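Endonuclease 2 (PDB 3W52) cleaves RNA and single-stranded DNA, and less readily double-stranded DNA, endonucleolytically with the help of divalent metal cations, leaving 5'-phosphorylated products. Local coordinates at residues Tyr59-Asp64 with Ser132-Lys137; Ser55-Ile60 with Lys81-Ala86; Gln127-Ser132 with Ala151-Ile156. All blocks are in the same frame, centred on the assembly; numbering follows the deposited sequence.

Interaction 1: residues Tyr59-Asp64 with Ser132-Lys137; sequences YINTPD and SYASDK. With ADE (adenine), chain E.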
loop_
_atom_site.group_PDB
_atom_site.type_symbol
_atom_site.label_atom_id
_atom_site.label_comp_id
_atom_site.label_asym_id
_atom_site.label_seq_id
_atom_site.Cartn_x
_atom_site.Cartn_y
_atom_site.Cartn_z
ATOM N N TYR A 59 5.808 7.499 1.557
ATOM C CA TYR A 59 4.782 7.859 2.541
ATOM C C TYR A 59 4.395 9.353 2.387
ATOM O O TYR A 59 4.864 9.996 1.457
ATOM C CB TYR A 59 5.295 7.638 3.948
ATOM C CG TYR A 59 6.632 8.336 4.174
ATOM C CD1 TYR A 59 6.673 9.702 4.514
ATOM C CD2 TYR A 59 7.842 7.645 3.990
ATOM C CE1 TYR A 59 7.888 10.374 4.682
ATOM C CE2 TYR A 59 9.059 8.335 4.154
ATOM C CZ TYR A 59 9.057 9.686 4.501
ATOM O OH TYR A 59 10.286 10.329 4.682
ATOM N N ILE A 60 3.474 9.780 3.241
ATOM C CA ILE A 60 3.026 11.180 3.323
ATOM C C ILE A 60 3.054 11.541 4.784
ATOM O O ILE A 60 2.562 10.785 5.596
ATOM C CB ILE A 60 1.555 11.334 2.846
ATOM C CG1 ILE A 60 1.490 11.118 1.347
ATOM C CG2 ILE A 60 1.023 12.772 3.199
ATOM C CD1 ILE A 60 0.094 10.965 0.807
ATOM N N ASN A 61 3.667 12.678 5.119
ATOM C CA ASN A 61 3.674 13.171 6.496
ATOM C C ASN A 61 2.616 14.269 6.611
ATOM O O ASN A 61 2.562 15.188 5.758
ATOM C CB ASN A 61 5.027 13.804 6.844
ATOM C CG ASN A 61 6.078 12.789 7.255
ATOM O OD1 ASN A 61 7.252 13.039 7.063
ATOM N ND2 ASN A 61 5.683 11.687 7.833
ATOM N N THR A 62 1.751 14.185 7.619
ATOM C CA THR A 62 0.720 15.237 7.782
ATOM C C THR A 62 0.824 15.871 9.189
ATOM O O THR A 62 1.571 15.410 10.086
ATOM C CB THR A 62 -0.722 14.648 7.740
ATOM O OG1 THR A 62 -0.903 13.842 8.920
ATOM C CG2 THR A 62 -0.914 13.691 6.538
ATOM N N PRO A 63 0.095 16.990 9.396
ATOM C CA PRO A 63 0.103 17.614 10.729
ATOM C C PRO A 63 -0.694 16.641 11.617
ATOM O O PRO A 63 -1.310 15.686 11.112
ATOM C CB PRO A 63 -0.761 18.858 10.538
ATOM C CG PRO A 63 -0.502 19.231 9.087
ATOM C CD PRO A 63 -0.481 17.879 8.371
ATOM N N ASP A 64 -0.729 16.881 12.925
ATOM C CA ASP A 64 -1.497 16.036 13.821
ATOM C C ASP A 64 -2.995 16.341 13.704
ATOM O O ASP A 64 -3.541 17.045 14.542
ATOM C CB ASP A 64 -1.099 16.262 15.289
ATOM C CG ASP A 64 0.357 15.886 15.610
ATOM O OD1 ASP A 64 1.165 15.494 14.746
ATOM O OD2 ASP A 64 0.715 16.033 16.814
ATOM N N SER A 132 0.339 9.579 7.659
ATOM C CA SER A 132 0.072 9.885 9.037
ATOM C C SER A 132 1.006 10.951 9.537
ATOM O O SER A 132 1.609 11.659 8.717
ATOM C CB SER A 132 0.105 8.626 9.909
ATOM O OG SER A 132 1.376 8.044 9.863
ATOM N N TYR A 133 1.114 11.052 10.863
ATOM C CA TYR A 133 1.815 12.181 11.467
ATOM C C TYR A 133 3.310 12.332 11.331
ATOM O O TYR A 133 4.087 11.447 11.636
ATOM C CB TYR A 133 1.486 12.288 12.969
ATOM C CG TYR A 133 0.011 12.297 13.340
ATOM C CD1 TYR A 133 -0.996 12.511 12.384
ATOM C CD2 TYR A 133 -0.357 12.155 14.661
ATOM C CE1 TYR A 133 -2.333 12.583 12.752
ATOM C CE2 TYR A 133 -1.689 12.239 15.046
ATOM C CZ TYR A 133 -2.660 12.447 14.091
ATOM O OH TYR A 133 -3.960 12.477 14.515
ATOM N N ALA A 134 3.723 13.506 10.898
ATOM C CA ALA A 134 5.158 13.751 10.823
ATOM C C ALA A 134 5.752 13.665 12.263
ATOM O O ALA A 134 6.878 13.205 12.480
ATOM C CB ALA A 134 5.407 15.187 10.258
ATOM N N SER A 135 4.972 14.102 13.243
ATOM C CA SER A 135 5.484 14.194 14.626
ATOM C C SER A 135 5.951 12.866 15.275
ATOM O O SER A 135 6.831 12.847 16.198
ATOM C CB SER A 135 4.423 14.910 15.478
ATOM O OG SER A 135 3.266 14.079 15.567
ATOM N N ASP A 136 5.379 11.746 14.834
ATOM C CA ASP A 136 5.841 10.450 15.337
ATOM C C ASP A 136 6.371 9.554 14.182
ATOM O O ASP A 136 6.460 8.344 14.326
ATOM C CB ASP A 136 4.761 9.735 16.179
ATOM C CG ASP A 136 3.410 9.692 15.506
ATOM O OD1 ASP A 136 3.361 9.315 14.315
ATOM O OD2 ASP A 136 2.377 10.052 16.154
ATOM N N LYS A 137 6.732 10.197 13.066
ATOM C CA LYS A 137 7.306 9.523 11.899
ATOM C C LYS A 137 6.427 8.362 11.507
ATOM O O LYS A 137 6.897 7.230 11.351
ATOM C CB LYS A 137 8.698 9.024 12.242
ATOM C CG LYS A 137 9.686 10.203 12.544
ATOM C CD LYS A 137 11.112 9.689 12.561
ATOM C CE LYS A 137 12.046 10.681 13.243
ATOM N NZ LYS A 137 11.877 10.735 14.752
HETATM N N9 ADE E . 8.006 4.851 6.851
HETATM C C8 ADE E . 9.358 5.153 6.966
HETATM N N7 ADE E . 9.586 6.386 7.375
HETATM C C5 ADE E . 8.313 6.931 7.535
HETATM C C6 ADE E . 7.891 8.191 7.943
HETATM N N6 ADE E . 8.736 9.158 8.284
HETATM N N1 ADE E . 6.558 8.428 7.991
HETATM C C2 ADE E . 5.705 7.423 7.637
HETATM N N3 ADE E . 5.989 6.191 7.235
HETATM C C4 ADE E . 7.328 6.004 7.204
HETATM O O HOH W 1 2.537 15.797 12.719
#
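S132 meets strand 60-62 through its backbone: its N donates to I60 O, and its O accepts from T62 N at 2.8 Å. These two bonds flank N61 and define a parallel bridge; the OG of S132 is engaged with L129 O instead. Y133 turns one ring face to D64, whose CA lies 3.7 Å from the ring centroid and 10° off the normal, a CH-pi contact. T62 OG1 stands at the edge of that ring, and its chi1 of 68° puts it where it donates to P63 O at 2.9 Å. A134 continues the pairing, its N bonding to T62 O at 3.0 Å with 172° at the hydrogen, while its CB packs on N61 CB. S135 OG donates to the syn side of D64 OD1 at 2.7 Å, and one water joins T62 O, D64 OD1 and S135 N. K137 brings its backbone beside the bound adenine, and N61 ND2 gives N1 of the base a weak bond (3.4 Å). Y59 offers the base its ring face, with adenine C6 3.7 Å above the ring plane, over its centre. Replacing Y59 with an alanine would probably strip that face of the base of its aromatic cover and leave the adenine freer to tilt. Backbone and carboxylate bonds thus hold the two segments together, while from these segments the base meets the face of Y59 and a weak bond at N1.

Interaction 2: residues Ser55-Ile60 with Lys81-Ala86; sequences SPLHYI and KGRCVA. With ZN (zinc ion), chain F; ADE (adenine), chain E; NAG (2-acetamido-2-deoxy-beta-D-glucopyranose), chain B; NAG (2-acetamido-2-deoxy-beta-D-glucopyranose), chain C.
L57 sets CG anti to its carbonyl carbon (chi1 -59°), and R83 bends its chain at chi2 and chi3, so that L57 CD2 lies 3.8 Å above one face of the R83 guanidinium, toward its rim. A sugar hydroxyl comes in at the guanidinium edge: NH1 and NH2 of R83 both donate to O3 of one N-acetylglucosamine, each at 3.1 Å, and O6 of the next sugar lies over the other face. R83 NH2 also bonds to W53 O. Deeper in, V85 N donates to Y59 O at 3.0 Å, the donor standing 47° out of the carbonyl plane. V85 CA makes a close CA-H...O contact with L57 O (3.1 Å). C84 occupies the N-cap position of helix 85-96, and its SG, in disulfide linkage with C74, touches I60 CG1 at 3.7 Å; V85 CG1 packs on the same I60 branch. H58 points away from 81-86, and its ND1 binds zinc at 2.2 Å, in company with D45, H120 and D124. The arrangement joins a disulfide-tied helix start, with C84 at its N-cap position, to a metal-bearing 3-10 turn, part of the zinc cluster characteristic of S1/P1 nucleases.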
loop_
_atom_site.group_PDB
_atom_site.type_symbol
_atom_site.label_atom_id
_atom_site.label_comp_id
_atom_site.label_asym_id
_atom_site.label_seq_id
_atom_site.Cartn_x
_atom_site.Cartn_y
_atom_site.Cartn_z
ATOM N N SER A 55 13.409 7.613 -1.121
ATOM C CA SER A 55 12.940 7.260 0.216
ATOM C C SER A 55 11.660 7.947 0.683
ATOM O O SER A 55 10.740 7.286 1.196
ATOM C CB SER A 55 14.061 7.450 1.268
ATOM O OG SER A 55 14.862 6.275 1.287
ATOM N N PRO A 56 11.533 9.276 0.453
ATOM C CA PRO A 56 10.331 9.992 0.878
ATOM C C PRO A 56 9.101 9.645 0.048
ATOM O O PRO A 56 8.000 10.041 0.431
ATOM C CB PRO A 56 10.703 11.480 0.652
ATOM C CG PRO A 56 12.225 11.456 0.678
ATOM C CD PRO A 56 12.551 10.222 -0.046
ATOM N N LEU A 57 9.325 8.961 -1.087
ATOM C CA LEU A 57 8.223 8.637 -1.990
ATOM C C LEU A 57 7.358 7.507 -1.445
ATOM O O LEU A 57 6.362 7.178 -2.081
ATOM C CB LEU A 57 8.752 8.221 -3.385
ATOM C CG LEU A 57 9.608 9.328 -4.064
ATOM C CD1 LEU A 57 10.004 8.831 -5.480
ATOM C CD2 LEU A 57 8.865 10.682 -4.109
ATOM N N HIS A 58 7.750 6.897 -0.331
ATOM C CA HIS A 58 6.938 5.790 0.219
ATOM C C HIS A 58 5.841 6.220 1.143
ATOM O O HIS A 58 4.982 5.369 1.508
ATOM C CB HIS A 58 7.823 4.812 1.005
ATOM C CG HIS A 58 8.824 4.105 0.145
ATOM N ND1 HIS A 58 8.775 2.736 -0.065
ATOM C CD2 HIS A 58 9.836 4.572 -0.610
ATOM C CE1 HIS A 58 9.724 2.392 -0.924
ATOM N NE2 HIS A 58 10.391 3.489 -1.269
ATOM N N TYR A 59 5.808 7.499 1.557
ATOM C CA TYR A 59 4.782 7.859 2.541
ATOM C C TYR A 59 4.395 9.353 2.387
ATOM O O TYR A 59 4.864 9.996 1.457
ATOM C CB TYR A 59 5.295 7.638 3.948
ATOM C CG TYR A 59 6.632 8.336 4.174
ATOM C CD1 TYR A 59 6.673 9.702 4.514
ATOM C CD2 TYR A 59 7.842 7.645 3.990
ATOM C CE1 TYR A 59 7.888 10.374 4.682
ATOM C CE2 TYR A 59 9.059 8.335 4.154
ATOM C CZ TYR A 59 9.057 9.686 4.501
ATOM O OH TYR A 59 10.286 10.329 4.682
ATOM N N ILE A 60 3.474 9.780 3.241
ATOM C CA ILE A 60 3.026 11.180 3.323
ATOM C C ILE A 60 3.054 11.541 4.784
ATOM O O ILE A 60 2.562 10.785 5.596
ATOM C CB ILE A 60 1.555 11.334 2.846
ATOM C CG1 ILE A 60 1.490 11.118 1.347
ATOM C CG2 ILE A 60 1.023 12.772 3.199
ATOM C CD1 ILE A 60 0.094 10.965 0.807
ATOM N N LYS A 81 7.733 20.190 -3.415
ATOM C CA LYS A 81 6.379 19.714 -3.704
ATOM C C LYS A 81 6.362 18.465 -4.576
ATOM O O LYS A 81 7.176 18.318 -5.489
ATOM C CB LYS A 81 5.575 20.779 -4.446
ATOM C CG LYS A 81 5.250 22.019 -3.631
ATOM C CD LYS A 81 4.331 22.959 -4.450
ATOM C CE LYS A 81 3.259 22.157 -5.291
ATOM N NZ LYS A 81 2.111 21.571 -4.500
ATOM N N GLY A 82 5.416 17.573 -4.299
ATOM C CA GLY A 82 5.317 16.369 -5.105
ATOM C C GLY A 82 6.122 15.179 -4.627
ATOM O O GLY A 82 5.895 14.075 -5.111
ATOM N N ARG A 83 7.001 15.361 -3.654
ATOM C CA ARG A 83 7.821 14.258 -3.214
ATOM C C ARG A 83 7.222 13.498 -2.032
ATOM O O ARG A 83 7.626 13.647 -0.888
ATOM C CB ARG A 83 9.231 14.800 -2.932
ATOM C CG ARG A 83 9.714 15.453 -4.253
ATOM C CD ARG A 83 11.188 15.335 -4.395
ATOM N NE ARG A 83 11.641 13.970 -4.591
ATOM C CZ ARG A 83 11.702 13.341 -5.750
ATOM N NH1 ARG A 83 11.315 13.946 -6.869
ATOM N NH2 ARG A 83 12.217 12.117 -5.787
ATOM N N CYS A 84 6.190 12.719 -2.360
ATOM C CA CYS A 84 5.510 11.884 -1.349
ATOM C C CYS A 84 4.857 10.775 -2.183
ATOM O O CYS A 84 4.898 10.830 -3.400
ATOM C CB CYS A 84 4.445 12.680 -0.585
ATOM S SG CYS A 84 2.857 12.950 -1.501
ATOM N N VAL A 85 4.266 9.778 -1.508
ATOM C CA VAL A 85 3.692 8.653 -2.275
ATOM C C VAL A 85 2.596 9.045 -3.275
ATOM O O VAL A 85 2.514 8.438 -4.335
ATOM C CB VAL A 85 3.277 7.493 -1.292
ATOM C CG1 VAL A 85 2.046 7.848 -0.416
ATOM C CG2 VAL A 85 3.089 6.207 -2.155
ATOM N N ALA A 86 1.780 10.058 -2.979
ATOM C CA ALA A 86 0.746 10.447 -3.973
ATOM C C ALA A 86 1.425 11.036 -5.198
ATOM O O ALA A 86 1.088 10.697 -6.339
ATOM C CB ALA A 86 -0.240 11.441 -3.395
HETATM ZN ZN ZN F . 7.664 1.082 0.786
HETATM N N9 ADE E . 8.006 4.851 6.851
HETATM C C8 ADE E . 9.358 5.153 6.966
HETATM N N7 ADE E . 9.586 6.386 7.375
HETATM C C5 ADE E . 8.313 6.931 7.535
HETATM C C6 ADE E . 7.891 8.191 7.943
HETATM N N6 ADE E . 8.736 9.158 8.284
HETATM N N1 ADE E . 6.558 8.428 7.991
HETATM C C2 ADE E . 5.705 7.423 7.637
HETATM N N3 ADE E . 5.989 6.191 7.235
HETATM C C4 ADE E . 7.328 6.004 7.204
HETATM C C1 NAG B . 9.614 10.523 -11.019
HETATM C C2 NAG B . 10.256 10.974 -9.697
HETATM C C3 NAG B . 11.717 11.443 -10.049
HETATM C C4 NAG B . 12.480 10.347 -10.768
HETATM C C5 NAG B . 11.696 9.761 -11.946
HETATM C C6 NAG B . 12.294 8.465 -12.453
HETATM C C7 NAG B . 8.490 11.864 -8.238
HETATM C C8 NAG B . 8.188 10.467 -7.937
HETATM N N2 NAG B . 9.478 12.078 -9.136
HETATM O O3 NAG B . 12.389 11.811 -8.838
HETATM O O4 NAG B . 13.716 10.872 -11.328
HETATM O O5 NAG B . 10.341 9.454 -11.556
HETATM O O6 NAG B . 12.522 7.487 -11.428
HETATM O O7 NAG B . 7.798 12.779 -7.664
HETATM C C1 NAG C . 14.811 10.824 -10.496
HETATM C C2 NAG C . 16.095 10.790 -11.382
HETATM C C3 NAG C . 17.304 10.917 -10.477
HETATM C C4 NAG C . 17.225 12.155 -9.607
HETATM C C5 NAG C . 15.882 12.167 -8.830
HETATM C C6 NAG C . 15.698 13.498 -8.136
HETATM C C7 NAG C . 15.855 9.436 -13.391
HETATM C C8 NAG C . 16.022 8.074 -14.065
HETATM N N2 NAG C . 16.203 9.527 -12.099
HETATM O O3 NAG C . 18.478 10.951 -11.273
HETATM O O4 NAG C . 18.304 12.098 -8.665
HETATM O O5 NAG C . 14.777 12.048 -9.755
HETATM O O6 NAG C . 14.490 13.520 -7.401
HETATM O O7 NAG C . 15.380 10.374 -14.023
HETATM O O HOH W 2 7.366 12.460 1.688
#

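Interaction 3: residues Gln127-Ser132 with Ala151-Ile156; sequences QPLHVS and ANLHHI. With ZN (zinc ion), chain G; ADE (adenine), chain E.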
loop_
_atom_site.group_PDB
_atom_site.type_symbol
_atom_site.label_atom_id
_atom_site.label_comp_id
_atom_site.label_asym_id
_atom_site.label_seq_id
_atom_site.Cartn_x
_atom_site.Cartn_y
_atom_site.Cartn_z
ATOM N N GLN A 127 -1.472 1.736 3.255
ATOM C CA GLN A 127 -1.112 1.389 4.657
ATOM C C GLN A 127 -1.458 2.670 5.421
ATOM O O GLN A 127 -0.865 3.730 5.166
ATOM C CB GLN A 127 0.433 1.058 4.703
ATOM C CG GLN A 127 0.829 0.090 5.835
ATOM C CD GLN A 127 0.862 0.726 7.227
ATOM O OE1 GLN A 127 -0.121 1.233 7.693
ATOM N NE2 GLN A 127 2.017 0.677 7.895
ATOM N N PRO A 128 -2.412 2.599 6.390
ATOM C CA PRO A 128 -2.790 3.821 7.128
ATOM C C PRO A 128 -1.658 4.639 7.682
ATOM O O PRO A 128 -1.668 5.901 7.558
ATOM C CB PRO A 128 -3.679 3.285 8.254
ATOM C CG PRO A 128 -4.443 2.132 7.512
ATOM C CD PRO A 128 -3.234 1.447 6.806
ATOM N N LEU A 129 -0.674 3.959 8.264
ATOM C CA LEU A 129 0.447 4.728 8.836
ATOM C C LEU A 129 1.446 5.210 7.817
ATOM O O LEU A 129 2.459 5.885 8.198
ATOM C CB LEU A 129 1.111 3.941 9.982
ATOM C CG LEU A 129 0.151 3.891 11.187
ATOM C CD1 LEU A 129 0.912 3.070 12.287
ATOM C CD2 LEU A 129 -0.226 5.341 11.748
ATOM N N HIS A 130 1.217 4.952 6.532
ATOM C CA HIS A 130 2.052 5.624 5.550
ATOM C C HIS A 130 1.444 6.995 5.150
ATOM O O HIS A 130 1.995 7.679 4.295
ATOM C CB HIS A 130 2.253 4.798 4.286
ATOM C CG HIS A 130 3.345 3.783 4.460
ATOM N ND1 HIS A 130 4.415 3.668 3.597
ATOM C CD2 HIS A 130 3.553 2.887 5.446
ATOM C CE1 HIS A 130 5.242 2.742 4.046
ATOM N NE2 HIS A 130 4.742 2.256 5.173
ATOM N N VAL A 131 0.311 7.362 5.753
ATOM C CA VAL A 131 -0.297 8.697 5.497
ATOM C C VAL A 131 -0.664 9.126 6.924
ATOM O O VAL A 131 -1.813 8.985 7.393
ATOM C CB VAL A 131 -1.565 8.612 4.635
ATOM C CG1 VAL A 131 -2.060 10.114 4.306
ATOM C CG2 VAL A 131 -1.190 7.928 3.280
ATOM N N SER A 132 0.339 9.579 7.659
ATOM C CA SER A 132 0.072 9.885 9.037
ATOM C C SER A 132 1.006 10.951 9.537
ATOM O O SER A 132 1.609 11.659 8.717
ATOM C CB SER A 132 0.105 8.626 9.909
ATOM O OG SER A 132 1.376 8.044 9.863
ATOM N N ALA A 151 7.875 -3.707 19.796
ATOM C CA ALA A 151 7.636 -3.351 18.394
ATOM C C ALA A 151 7.196 -1.877 18.366
ATOM O O ALA A 151 6.746 -1.357 19.391
ATOM C CB ALA A 151 6.510 -4.218 17.804
ATOM N N ASN A 152 7.348 -1.230 17.227
ATOM C CA ASN A 152 6.804 0.135 17.125
ATOM C C ASN A 152 5.462 0.013 16.385
ATOM O O ASN A 152 5.175 -0.978 15.673
ATOM C CB ASN A 152 7.773 1.136 16.467
ATOM C CG ASN A 152 8.117 0.799 15.083
ATOM O OD1 ASN A 152 7.302 0.927 14.201
ATOM N ND2 ASN A 152 9.372 0.367 14.854
ATOM N N LEU A 153 4.622 1.033 16.522
ATOM C CA LEU A 153 3.293 0.916 15.937
ATOM C C LEU A 153 3.339 0.848 14.407
ATOM O O LEU A 153 2.482 0.166 13.775
ATOM C CB LEU A 153 2.428 2.103 16.432
ATOM C CG LEU A 153 0.971 2.023 16.016
ATOM C CD1 LEU A 153 0.236 0.861 16.704
ATOM C CD2 LEU A 153 0.287 3.392 16.359
ATOM N N HIS A 154 4.283 1.539 13.792
ATOM C CA HIS A 154 4.378 1.506 12.332
ATOM C C HIS A 154 4.622 0.062 11.863
ATOM O O HIS A 154 3.952 -0.411 10.939
ATOM C CB HIS A 154 5.485 2.390 11.791
ATOM C CG HIS A 154 5.467 2.504 10.291
ATOM N ND1 HIS A 154 4.824 3.530 9.606
ATOM C CD2 HIS A 154 5.940 1.660 9.347
ATOM C CE1 HIS A 154 4.925 3.305 8.303
ATOM N NE2 HIS A 154 5.584 2.170 8.124
ATOM N N HIS A 155 5.557 -0.608 12.500
ATOM C CA HIS A 155 5.901 -1.992 12.136
ATOM C C HIS A 155 4.750 -2.956 12.388
ATOM O O HIS A 155 4.569 -3.939 11.672
ATOM C CB HIS A 155 7.149 -2.395 12.937
ATOM C CG HIS A 155 7.735 -3.706 12.502
ATOM N ND1 HIS A 155 7.332 -4.917 13.028
ATOM C CD2 HIS A 155 8.673 -3.995 11.569
ATOM C CE1 HIS A 155 7.998 -5.903 12.434
ATOM N NE2 HIS A 155 8.821 -5.371 11.546
ATOM N N ILE A 156 3.928 -2.657 13.392
ATOM C CA ILE A 156 2.769 -3.482 13.687
ATOM C C ILE A 156 1.849 -3.462 12.477
ATOM O O ILE A 156 1.310 -4.504 12.093
ATOM C CB ILE A 156 2.053 -2.992 14.993
ATOM C CG1 ILE A 156 2.907 -3.492 16.172
ATOM C CG2 ILE A 156 0.561 -3.528 15.109
ATOM C CD1 ILE A 156 2.452 -2.931 17.519
HETATM ZN ZN ZN G . 6.110 1.103 6.336
HETATM N N9 ADE E . 8.006 4.851 6.851
HETATM C C8 ADE E . 9.358 5.153 6.966
HETATM N N7 ADE E . 9.586 6.386 7.375
HETATM C C5 ADE E . 8.313 6.931 7.535
HETATM C C6 ADE E . 7.891 8.191 7.943
HETATM N N6 ADE E . 8.736 9.158 8.284
HETATM N N1 ADE E . 6.558 8.428 7.991
HETATM C C2 ADE E . 5.705 7.423 7.637
HETATM N N3 ADE E . 5.989 6.191 7.235
HETATM C C4 ADE E . 7.328 6.004 7.204
HETATM O O HOH W 3 8.132 1.904 6.481
#
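H154 presents one ring face to Q127, whose NE2 lies 3.8 Å above the plane and toward the rim; H130 NE2 lies in plane at the ring's edge, and L129 O lies near the plane beside CE1. The H130 ring has adenine N3 over one face and meets H154 obliquely, the planes 40° apart. The two NE2 atoms of H130 and H154 approach to 3.1 Å without a hydrogen bond, because each spends its lone pair on the same zinc, at 2.1 Å in both cases. D158 and a water also bind this ion, and that water accepts from adenine N9. Behind the ligands, H58 O bonds to ND1 of H130 and G138 O to ND1 of H154, which fixes the rotation of both rings with NE2 toward the metal. H154 reaches the zinc with CG anti to the backbone N (chi1 -172°). Q127 is a second-shell residue: its OE1 accepts from L129 N at 2.8 Å and its NE2 donates to the zinc ligand D158. Away from the zinc, L129 CD1 packs against L153 CG at 3.9 Å. Helix 153-169 is started by N152, the N-cap, whose OD1 accepts from H155 N at 2.9 Å. Two histidines from a 3-10 turn and a helix start, joined by D158, one helical turn on, and by a water, form one zinc site of the trinuclear centre of S1/P1 nucleases.

Adenine touches all three contacts, but they differ in depth. Interactions 2 and 3 are buried, whereas interaction 1 is partly buried and carries exposed residues at its D64-S135 end. Interactions 1 and 2 share Y59 and I60, and interactions 1 and 3 share S132, so the chain through 58-62 runs from a zinc ligand past the base to the pairing with S132. H130 forms a further junction: its bond with H58 joins ligands of two different zinc ions, and its O lies 2.8 Å from I60 N, a probable hydrogen bond. The chemistry follows the position: backbone pairing and water in interaction 1; apolar packing, a disulfide, a zinc ligand and sugar contacts in interaction 2; two histidines on one zinc in interaction 3.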